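Local coordinates for protein yeast glycogen phosphorylase (Saccharomyces cerevisiae, PDB 1YGP) that is a glycogen phosphorylase of the GT-B fold, with pyridoxal-5'-phosphate bound between its two domains, at residues Asn511-Ile516 and Gly857-Asp862; Tyr101-Phe106 and Gln364-His369; Tyr187-Glu192 and Tyr333-Ala338. All coordinates share one frame; numbering follows the deposited sequence.

Contact 1 (Asn511-Ile516 and Gly857-Asp862); sequences NVTNGI and GFFSSD
The rings of Phe858 and Phe859 both meet the methyl of Thr513, each in its own way. CG2 of Thr513 approaches Phe858 obliquely, 4.0 Å from CE2, and the two side chains cross at about a right angle. At Phe859 the same methyl lies near the ring plane, at an edge that also faces the carbonyl oxygen of Asn514, while CE1 of Phe859 in turn points at the edge of Phe858. This is a junction of the GT-B fold: the loop after strand 509-511, the last strand of the nine-stranded sheet, meets the turn between helices 842-856 and 861-873. In Phe858, CG stands anti to the backbone N (chi1 169°), which brings the far edge of the ring towards Thr513. Thr513 OG1 is hydrogen-bonded to Glu746 and Phe859 rests on Ile747, both on helix 743-751.

Beyond the rings the backbones join in a single bridge. Ile516 N donates to Phe859 O at 2.8 Å, and Ser861 N returns a bond of 2.9 Å to Ile516 O, so the start of the last helix is tied to the loop. The backbones come nearest at Gly515 and Phe859, CA to CA 4.3 Å. The side chain of Ile516 lies about 6 Å from the pyridoxal-5'-phosphate and touches Lys728 of its pocket. Ile516 O receives Ser861 N from above its carbonyl plane, and Ser860 CA sits 3.4 Å from the same oxygen.

Contact 2 (Tyr101-Phe106 and Gln364-His369); sequences YLSLEF and QLNDTH
Backbone hydrogen bonds between Leu102 and the strand 361-366 set the frame of this contact, a pair of neighbouring parallel strands in the central sheet of the N-terminal half of a GT-B fold. Leu102 N donates to Gln364 O and Leu102 O accepts from Asn366 N, each at 3.2 Å, the regular alternation of parallel pairing.

Next along the chain come bonds made by polar side chains. Asn366 ND2 donates a hydrogen bond to Ser103 OG at 3.1 Å, the hydroxyl lying in the amide plane, and Ser103 OG in turn donates to the backbone oxygen of Glu105, O, at 2.8 Å. OD1 of the same amide is bonded to His405.

The remaining contacts are made by rings and carbon atoms. The Tyr101 ring lies obliquely against CB of Gln364 and CB of Asn366, its plane 38° from the Asn366 amide. Further on, Leu104 CD2 sits over one face of the His369 ring, a CH-pi contact 3.6 Å from the centroid; ND1 of that ring is bonded to Gln332.

Both ends of its amide are engaged, which probably holds Asn366 in one orientation, and Ser103, using OG as acceptor and donor at once, links that amide to the backbone at Glu105.

Contact 3 (Tyr187-Glu192 and Tyr333-Ala338); sequences YGLRYE and YFWCAA
Trp335 reaches from its helix to strand 184-189 with the indole nitrogen leading, and the carbonyl oxygen of Tyr187 lies close to the plane of the ring, at its edge. NE1 donates to Tyr187 O at 3.0 Å along an almost straight N-H line (167°), yet it meets that oxygen from above the carbonyl plane. The torsion at the base of the side chain explains the reach: CG stands roughly anti to the backbone N (chi1 155°), carrying the indole across to the strand. Gly188 passes beside the same corner of the ring, its CA 3.3 Å from NE1, an approach that lies obliquely to the indole.

Strand 187-189 and helix residues 333-338 run roughly antiparallel (148°), their axes 8.5 Å apart at closest, so this is helix-on-sheet packing: helix 322-350 covers a face of the large mixed sheet in one lobe of the GT-B fold.

Leu189 fills the angle between the two aromatic residues. Its methyl CD2 comes to the edge of the Phe334 ring, in the ring plane and 3.6 Å from CD2 of Phe334, while against Trp335 the leucine lies crosswise, at about a right angle, with CD2 3.8 Å from the CB. Phe334 also touches Val230 and Phe232 of strand 221-232. Tyr187 turns its CB to within 4.2 Å of Trp335 NE1, and its hydroxyl is bonded to Asp342 and Arg346 further along the helix.

From the N terminus the chain first lays down 101-106, then 187-192, and then helix residues 333-338, which close contact 3, setting helix 322-350 against strand 184-189; 364-369 follows and closes contact 2, pairing strands 98-102 and 361-366. The loop of contact 3 is therefore nested within that of contact 2. The two touch, since strands 98-102 and 184-189 are neighbours in one sheet, and Leu104 O lies 2.9 Å from Tyr191 OH, a probable hydrogen bond. Contact 1 opens only later, at 511-516, and closes at 857-862, in series with the others. It ties the loop after strand 509-511, at the edge of that sheet, to the start of helix 861-873.

Contact 1 (Asn511-Ile516 and Gly857-Asp862)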
loop_
_atom_site.group_PDB
_atom_site.type_symbol
_atom_site.label_atom_id
_atom_site.label_comp_id
_atom_site.label_asym_id
_atom_site.label_seq_id
_atom_site.Cartn_x
_atom_site.Cartn_y
_atom_site.Cartn_z
ATOM N N ASN A 511 -31.700 -22.322 18.654
ATOM C CA ASN A 511 -30.458 -23.011 18.396
ATOM C C ASN A 511 -30.235 -23.171 16.900
ATOM O O ASN A 511 -31.184 -23.496 16.190
ATOM C CB ASN A 511 -30.443 -24.402 18.989
ATOM C CG ASN A 511 -29.148 -25.088 18.573
ATOM O OD1 ASN A 511 -29.100 -26.006 17.758
ATOM N ND2 ASN A 511 -28.009 -24.598 19.010
ATOM N N VAL A 512 -29.044 -22.895 16.382
ATOM C CA VAL A 512 -28.707 -23.275 15.023
ATOM C C VAL A 512 -27.274 -23.801 15.132
ATOM O O VAL A 512 -26.313 -23.069 15.355
ATOM C CB VAL A 512 -28.727 -22.103 14.031
ATOM C CG1 VAL A 512 -28.500 -22.710 12.662
ATOM C CG2 VAL A 512 -30.049 -21.330 14.030
ATOM N N THR A 513 -27.147 -25.121 15.099
ATOM C CA THR A 513 -25.880 -25.826 15.112
ATOM C C THR A 513 -25.073 -25.403 13.905
ATOM O O THR A 513 -25.593 -25.305 12.791
ATOM C CB THR A 513 -26.174 -27.331 15.089
ATOM O OG1 THR A 513 -26.835 -27.582 16.339
ATOM C CG2 THR A 513 -24.949 -28.215 14.898
ATOM N N ASN A 514 -23.808 -25.106 14.193
ATOM C CA ASN A 514 -22.840 -24.639 13.208
ATOM C C ASN A 514 -22.549 -25.632 12.120
ATOM O O ASN A 514 -23.014 -26.769 12.197
ATOM C CB ASN A 514 -21.559 -24.272 13.911
ATOM C CG ASN A 514 -21.689 -22.931 14.620
ATOM O OD1 ASN A 514 -20.794 -22.539 15.361
ATOM N ND2 ASN A 514 -22.728 -22.109 14.521
ATOM N N GLY A 515 -21.786 -25.255 11.109
ATOM C CA GLY A 515 -21.520 -26.179 10.025
ATOM C C GLY A 515 -20.429 -25.603 9.165
ATOM O O GLY A 515 -19.941 -24.518 9.474
ATOM N N ILE A 516 -20.056 -26.263 8.085
ATOM C CA ILE A 516 -18.946 -25.870 7.237
ATOM C C ILE A 516 -19.301 -25.963 5.743
ATOM O O ILE A 516 -20.159 -26.776 5.343
ATOM C CB ILE A 516 -17.694 -26.774 7.512
ATOM C CG1 ILE A 516 -18.059 -28.224 7.345
ATOM C CG2 ILE A 516 -17.162 -26.533 8.901
ATOM C CD1 ILE A 516 -16.806 -29.014 7.119
ATOM N N GLY A 857 -23.429 -34.735 5.978
ATOM C CA GLY A 857 -24.236 -33.710 5.339
ATOM C C GLY A 857 -25.042 -32.737 6.185
ATOM O O GLY A 857 -25.282 -31.626 5.720
ATOM N N PHE A 858 -25.505 -33.047 7.391
ATOM C CA PHE A 858 -26.249 -32.067 8.173
ATOM C C PHE A 858 -25.347 -30.896 8.544
ATOM O O PHE A 858 -25.818 -29.775 8.742
ATOM C CB PHE A 858 -26.769 -32.729 9.421
ATOM C CG PHE A 858 -27.341 -31.819 10.498
ATOM C CD1 PHE A 858 -28.672 -31.407 10.445
ATOM C CD2 PHE A 858 -26.539 -31.449 11.587
ATOM C CE1 PHE A 858 -29.200 -30.637 11.482
ATOM C CE2 PHE A 858 -27.076 -30.676 12.618
ATOM C CZ PHE A 858 -28.407 -30.272 12.566
ATOM N N PHE A 859 -24.040 -31.122 8.635
ATOM C CA PHE A 859 -23.159 -30.049 9.017
ATOM C C PHE A 859 -22.793 -29.183 7.818
ATOM O O PHE A 859 -21.776 -28.490 7.867
ATOM C CB PHE A 859 -21.910 -30.634 9.673
ATOM C CG PHE A 859 -22.255 -31.527 10.844
ATOM C CD1 PHE A 859 -22.905 -30.994 11.962
ATOM C CD2 PHE A 859 -21.959 -32.890 10.773
ATOM C CE1 PHE A 859 -23.268 -31.840 13.016
ATOM C CE2 PHE A 859 -22.324 -33.723 11.834
ATOM C CZ PHE A 859 -22.979 -33.202 12.952
ATOM N N SER A 860 -23.560 -29.158 6.726
ATOM C CA SER A 860 -23.249 -28.255 5.642
ATOM C C SER A 860 -23.712 -26.852 6.030
ATOM O O SER A 860 -24.888 -26.636 6.357
ATOM C CB SER A 860 -23.966 -28.738 4.403
ATOM O OG SER A 860 -23.797 -27.902 3.264
ATOM N N SER A 861 -22.853 -25.833 5.942
ATOM C CA SER A 861 -23.234 -24.461 6.263
ATOM C C SER A 861 -24.411 -23.960 5.425
ATOM O O SER A 861 -25.012 -22.946 5.800
ATOM C CB SER A 861 -22.045 -23.530 6.068
ATOM O OG SER A 861 -21.375 -23.737 4.824
ATOM N N ASP A 862 -24.786 -24.663 4.329
ATOM C CA ASP A 862 -25.968 -24.309 3.540
ATOM C C ASP A 862 -27.232 -24.551 4.327
ATOM O O ASP A 862 -28.144 -23.719 4.310
ATOM C CB ASP A 862 -26.071 -25.116 2.257
ATOM C CG ASP A 862 -25.024 -24.815 1.187
ATOM O OD1 ASP A 862 -24.318 -23.798 1.243
ATOM O OD2 ASP A 862 -24.932 -25.639 0.277
#

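Contact 2 (Tyr101-Phe106 and Gln364-His369)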
loop_
_atom_site.group_PDB
_atom_site.type_symbol
_atom_site.label_atom_id
_atom_site.label_comp_id
_atom_site.label_asym_id
_atom_site.label_seq_id
_atom_site.Cartn_x
_atom_site.Cartn_y
_atom_site.Cartn_z
ATOM N N TYR A 101 -24.243 -9.200 8.090
ATOM C CA TYR A 101 -23.608 -10.139 8.977
ATOM C C TYR A 101 -22.416 -9.382 9.551
ATOM O O TYR A 101 -21.422 -9.152 8.840
ATOM C CB TYR A 101 -23.198 -11.377 8.138
ATOM C CG TYR A 101 -22.823 -12.557 9.019
ATOM C CD1 TYR A 101 -23.825 -13.416 9.489
ATOM C CD2 TYR A 101 -21.502 -12.721 9.437
ATOM C CE1 TYR A 101 -23.508 -14.429 10.394
ATOM C CE2 TYR A 101 -21.183 -13.727 10.339
ATOM C CZ TYR A 101 -22.185 -14.568 10.817
ATOM O OH TYR A 101 -21.865 -15.503 11.776
ATOM N N LEU A 102 -22.460 -8.940 10.802
ATOM C CA LEU A 102 -21.325 -8.229 11.351
ATOM C C LEU A 102 -20.429 -9.200 12.085
ATOM O O LEU A 102 -20.872 -9.938 12.971
ATOM C CB LEU A 102 -21.831 -7.131 12.273
ATOM C CG LEU A 102 -22.102 -5.753 11.649
ATOM C CD1 LEU A 102 -22.867 -5.855 10.335
ATOM C CD2 LEU A 102 -22.894 -4.955 12.640
ATOM N N SER A 103 -19.169 -9.281 11.703
ATOM C CA SER A 103 -18.255 -10.175 12.368
ATOM C C SER A 103 -16.918 -9.458 12.484
ATOM O O SER A 103 -16.461 -8.729 11.589
ATOM C CB SER A 103 -18.074 -11.429 11.568
ATOM O OG SER A 103 -17.251 -12.327 12.298
ATOM N N LEU A 104 -16.287 -9.659 13.638
ATOM C CA LEU A 104 -14.986 -9.053 13.897
ATOM C C LEU A 104 -13.871 -9.773 13.163
ATOM O O LEU A 104 -12.771 -9.244 13.062
ATOM C CB LEU A 104 -14.659 -9.074 15.390
ATOM C CG LEU A 104 -13.600 -8.128 15.879
ATOM C CD1 LEU A 104 -13.928 -6.707 15.476
ATOM C CD2 LEU A 104 -13.530 -8.236 17.385
ATOM N N GLU A 105 -14.104 -10.984 12.677
ATOM C CA GLU A 105 -13.067 -11.669 11.957
ATOM C C GLU A 105 -13.719 -12.548 10.915
ATOM O O GLU A 105 -14.795 -13.100 11.159
ATOM C CB GLU A 105 -12.236 -12.479 12.930
ATOM C CG GLU A 105 -12.985 -13.372 13.896
ATOM C CD GLU A 105 -12.045 -14.250 14.689
ATOM O OE1 GLU A 105 -11.478 -15.169 14.114
ATOM O OE2 GLU A 105 -11.879 -14.030 15.879
ATOM N N PHE A 106 -13.123 -12.601 9.735
ATOM C CA PHE A 106 -13.602 -13.387 8.628
ATOM C C PHE A 106 -12.326 -14.131 8.231
ATOM O O PHE A 106 -11.330 -13.542 7.787
ATOM C CB PHE A 106 -14.116 -12.471 7.487
ATOM C CG PHE A 106 -15.475 -11.792 7.713
ATOM C CD1 PHE A 106 -16.664 -12.434 7.327
ATOM C CD2 PHE A 106 -15.565 -10.524 8.302
ATOM C CE1 PHE A 106 -17.913 -11.822 7.523
ATOM C CE2 PHE A 106 -16.816 -9.912 8.500
ATOM C CZ PHE A 106 -17.988 -10.563 8.107
ATOM N N GLN A 364 -27.138 -9.461 11.907
ATOM C CA GLN A 364 -26.771 -10.540 12.813
ATOM C C GLN A 364 -25.518 -10.206 13.607
ATOM O O GLN A 364 -24.488 -9.841 13.043
ATOM C CB GLN A 364 -26.542 -11.811 12.018
ATOM C CG GLN A 364 -26.470 -13.047 12.895
ATOM C CD GLN A 364 -27.760 -13.347 13.644
ATOM O OE1 GLN A 364 -28.837 -13.455 13.075
ATOM N NE2 GLN A 364 -27.742 -13.518 14.948
ATOM N N LEU A 365 -25.542 -10.327 14.917
ATOM C CA LEU A 365 -24.381 -9.988 15.688
ATOM C C LEU A 365 -23.678 -11.303 15.878
ATOM O O LEU A 365 -24.176 -12.200 16.586
ATOM C CB LEU A 365 -24.777 -9.405 17.032
ATOM C CG LEU A 365 -25.734 -8.213 17.106
ATOM C CD1 LEU A 365 -25.487 -7.599 18.462
ATOM C CD2 LEU A 365 -25.486 -7.133 16.050
ATOM N N ASN A 366 -22.563 -11.501 15.177
ATOM C CA ASN A 366 -21.833 -12.729 15.389
ATOM C C ASN A 366 -20.984 -12.507 16.635
ATOM O O ASN A 366 -19.930 -11.870 16.603
ATOM C CB ASN A 366 -20.986 -13.026 14.173
ATOM C CG ASN A 366 -20.229 -14.337 14.341
ATOM O OD1 ASN A 366 -20.690 -15.286 14.992
ATOM N ND2 ASN A 366 -19.020 -14.437 13.800
ATOM N N ASP A 367 -21.526 -12.956 17.766
ATOM C CA ASP A 367 -20.960 -12.828 19.098
ATOM C C ASP A 367 -21.107 -11.410 19.654
ATOM O O ASP A 367 -21.700 -10.549 19.018
ATOM C CB ASP A 367 -19.505 -13.236 19.056
ATOM C CG ASP A 367 -18.887 -13.583 20.391
ATOM O OD1 ASP A 367 -19.618 -13.909 21.337
ATOM O OD2 ASP A 367 -17.658 -13.546 20.463
ATOM N N THR A 368 -20.643 -11.057 20.843
ATOM C CA THR A 368 -20.826 -9.738 21.426
ATOM C C THR A 368 -20.091 -8.520 20.869
ATOM O O THR A 368 -20.553 -7.380 20.975
ATOM C CB THR A 368 -20.545 -9.985 22.874
ATOM O OG1 THR A 368 -21.777 -10.545 23.332
ATOM C CG2 THR A 368 -20.095 -8.793 23.667
ATOM N N HIS A 369 -18.950 -8.726 20.232
ATOM C CA HIS A 369 -18.178 -7.657 19.616
ATOM C C HIS A 369 -18.991 -6.603 18.855
ATOM O O HIS A 369 -18.626 -5.443 19.027
ATOM C CB HIS A 369 -17.148 -8.256 18.657
ATOM C CG HIS A 369 -16.252 -9.302 19.299
ATOM N ND1 HIS A 369 -15.507 -9.151 20.374
ATOM C CD2 HIS A 369 -16.063 -10.584 18.828
ATOM C CE1 HIS A 369 -14.867 -10.287 20.577
ATOM N NE2 HIS A 369 -15.205 -11.139 19.640
#

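Contact 3 (Tyr187-Glu192 and Tyr333-Ala338)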
loop_
_atom_site.group_PDB
_atom_site.type_symbol
_atom_site.label_atom_id
_atom_site.label_comp_id
_atom_site.label_asym_id
_atom_site.label_seq_id
_atom_site.Cartn_x
_atom_site.Cartn_y
_atom_site.Cartn_z
ATOM N N TYR A 187 -19.762 -7.132 7.062
ATOM C CA TYR A 187 -18.993 -5.937 7.297
ATOM C C TYR A 187 -17.922 -6.310 8.290
ATOM O O TYR A 187 -18.243 -7.001 9.266
ATOM C CB TYR A 187 -19.815 -4.815 7.921
ATOM C CG TYR A 187 -20.668 -4.018 6.955
ATOM C CD1 TYR A 187 -20.116 -2.970 6.227
ATOM C CD2 TYR A 187 -22.000 -4.370 6.776
ATOM C CE1 TYR A 187 -20.901 -2.275 5.305
ATOM C CE2 TYR A 187 -22.791 -3.688 5.861
ATOM C CZ TYR A 187 -22.237 -2.645 5.132
ATOM O OH TYR A 187 -23.028 -1.969 4.228
ATOM N N GLY A 188 -16.690 -5.819 8.138
ATOM C CA GLY A 188 -15.601 -6.134 9.052
ATOM C C GLY A 188 -14.473 -5.116 8.963
ATOM O O GLY A 188 -14.690 -3.980 8.512
ATOM N N LEU A 189 -13.245 -5.478 9.361
ATOM C CA LEU A 189 -12.121 -4.548 9.342
ATOM C C LEU A 189 -11.008 -5.086 8.453
ATOM O O LEU A 189 -10.857 -6.294 8.291
ATOM C CB LEU A 189 -11.610 -4.357 10.739
ATOM C CG LEU A 189 -12.545 -3.661 11.697
ATOM C CD1 LEU A 189 -12.247 -4.033 13.145
ATOM C CD2 LEU A 189 -12.421 -2.185 11.435
ATOM N N ARG A 190 -10.219 -4.240 7.822
ATOM C CA ARG A 190 -9.201 -4.698 6.918
ATOM C C ARG A 190 -7.924 -4.582 7.727
ATOM O O ARG A 190 -7.274 -3.539 7.741
ATOM C CB ARG A 190 -9.187 -3.792 5.711
ATOM C CG ARG A 190 -8.513 -4.435 4.536
ATOM C CD ARG A 190 -8.391 -3.426 3.412
ATOM N NE ARG A 190 -7.240 -2.578 3.635
ATOM C CZ ARG A 190 -6.228 -2.521 2.772
ATOM N NH1 ARG A 190 -6.192 -3.226 1.643
ATOM N NH2 ARG A 190 -5.204 -1.742 3.075
ATOM N N TYR A 191 -7.551 -5.628 8.454
ATOM C CA TYR A 191 -6.348 -5.589 9.256
ATOM C C TYR A 191 -5.118 -5.513 8.366
ATOM O O TYR A 191 -5.011 -6.340 7.448
ATOM C CB TYR A 191 -6.309 -6.826 10.099
ATOM C CG TYR A 191 -7.525 -6.882 11.007
ATOM C CD1 TYR A 191 -7.595 -6.080 12.141
ATOM C CD2 TYR A 191 -8.583 -7.731 10.697
ATOM C CE1 TYR A 191 -8.716 -6.133 12.956
ATOM C CE2 TYR A 191 -9.707 -7.783 11.510
ATOM C CZ TYR A 191 -9.768 -6.986 12.632
ATOM O OH TYR A 191 -10.885 -7.024 13.450
ATOM N N GLU A 192 -4.182 -4.565 8.555
ATOM C CA GLU A 192 -2.968 -4.560 7.729
ATOM C C GLU A 192 -2.063 -5.732 8.017
ATOM O O GLU A 192 -1.437 -6.304 7.124
ATOM C CB GLU A 192 -2.047 -3.379 7.933
ATOM C CG GLU A 192 -2.501 -2.015 7.473
ATOM C CD GLU A 192 -2.712 -1.928 5.975
ATOM O OE1 GLU A 192 -1.725 -1.803 5.238
ATOM O OE2 GLU A 192 -3.882 -1.983 5.571
ATOM N N TYR A 333 -16.104 0.256 18.092
ATOM C CA TYR A 333 -16.997 1.340 17.751
ATOM C C TYR A 333 -16.799 1.688 16.277
ATOM O O TYR A 333 -17.792 1.583 15.557
ATOM C CB TYR A 333 -16.751 2.600 18.590
ATOM C CG TYR A 333 -17.780 3.669 18.247
ATOM C CD1 TYR A 333 -19.108 3.313 17.989
ATOM C CD2 TYR A 333 -17.386 4.992 18.096
ATOM C CE1 TYR A 333 -20.023 4.269 17.565
ATOM C CE2 TYR A 333 -18.299 5.960 17.677
ATOM C CZ TYR A 333 -19.609 5.586 17.407
ATOM O OH TYR A 333 -20.518 6.504 16.931
ATOM N N PHE A 334 -15.596 2.033 15.779
ATOM C CA PHE A 334 -15.301 2.366 14.377
ATOM C C PHE A 334 -15.997 1.454 13.345
ATOM O O PHE A 334 -16.704 1.894 12.435
ATOM C CB PHE A 334 -13.778 2.323 14.251
ATOM C CG PHE A 334 -13.214 2.480 12.849
ATOM C CD1 PHE A 334 -13.156 3.736 12.253
ATOM C CD2 PHE A 334 -12.805 1.350 12.138
ATOM C CE1 PHE A 334 -12.704 3.865 10.946
ATOM C CE2 PHE A 334 -12.352 1.489 10.825
ATOM C CZ PHE A 334 -12.305 2.747 10.226
ATOM N N TRP A 335 -15.892 0.152 13.496
ATOM C CA TRP A 335 -16.520 -0.777 12.590
ATOM C C TRP A 335 -18.018 -0.756 12.765
ATOM O O TRP A 335 -18.691 -0.753 11.727
ATOM C CB TRP A 335 -15.918 -2.137 12.868
ATOM C CG TRP A 335 -16.687 -3.402 12.528
ATOM C CD1 TRP A 335 -17.020 -3.816 11.258
ATOM C CD2 TRP A 335 -17.040 -4.294 13.500
ATOM N NE1 TRP A 335 -17.573 -4.997 11.435
ATOM C CE2 TRP A 335 -17.605 -5.320 12.751
ATOM C CE3 TRP A 335 -16.944 -4.359 14.886
ATOM C CZ2 TRP A 335 -18.078 -6.441 13.426
ATOM C CZ3 TRP A 335 -17.426 -5.486 15.534
ATOM C CH2 TRP A 335 -17.988 -6.522 14.811
ATOM N N CYS A 336 -18.586 -0.730 13.986
ATOM C CA CYS A 336 -20.044 -0.660 14.150
ATOM C C CYS A 336 -20.687 0.607 13.577
ATOM O O CYS A 336 -21.708 0.579 12.890
ATOM C CB CYS A 336 -20.377 -0.753 15.610
ATOM S SG CYS A 336 -20.149 -2.463 16.129
ATOM N N ALA A 337 -20.004 1.716 13.791
ATOM C CA ALA A 337 -20.385 3.031 13.346
ATOM C C ALA A 337 -20.469 3.157 11.826
ATOM O O ALA A 337 -21.532 3.470 11.269
ATOM C CB ALA A 337 -19.363 4.018 13.880
ATOM N N ALA A 338 -19.342 2.906 11.145
ATOM C CA ALA A 338 -19.236 2.990 9.701
ATOM C C ALA A 338 -20.188 2.016 9.009
ATOM O O ALA A 338 -20.954 2.395 8.117
ATOM C CB ALA A 338 -17.824 2.673 9.310
#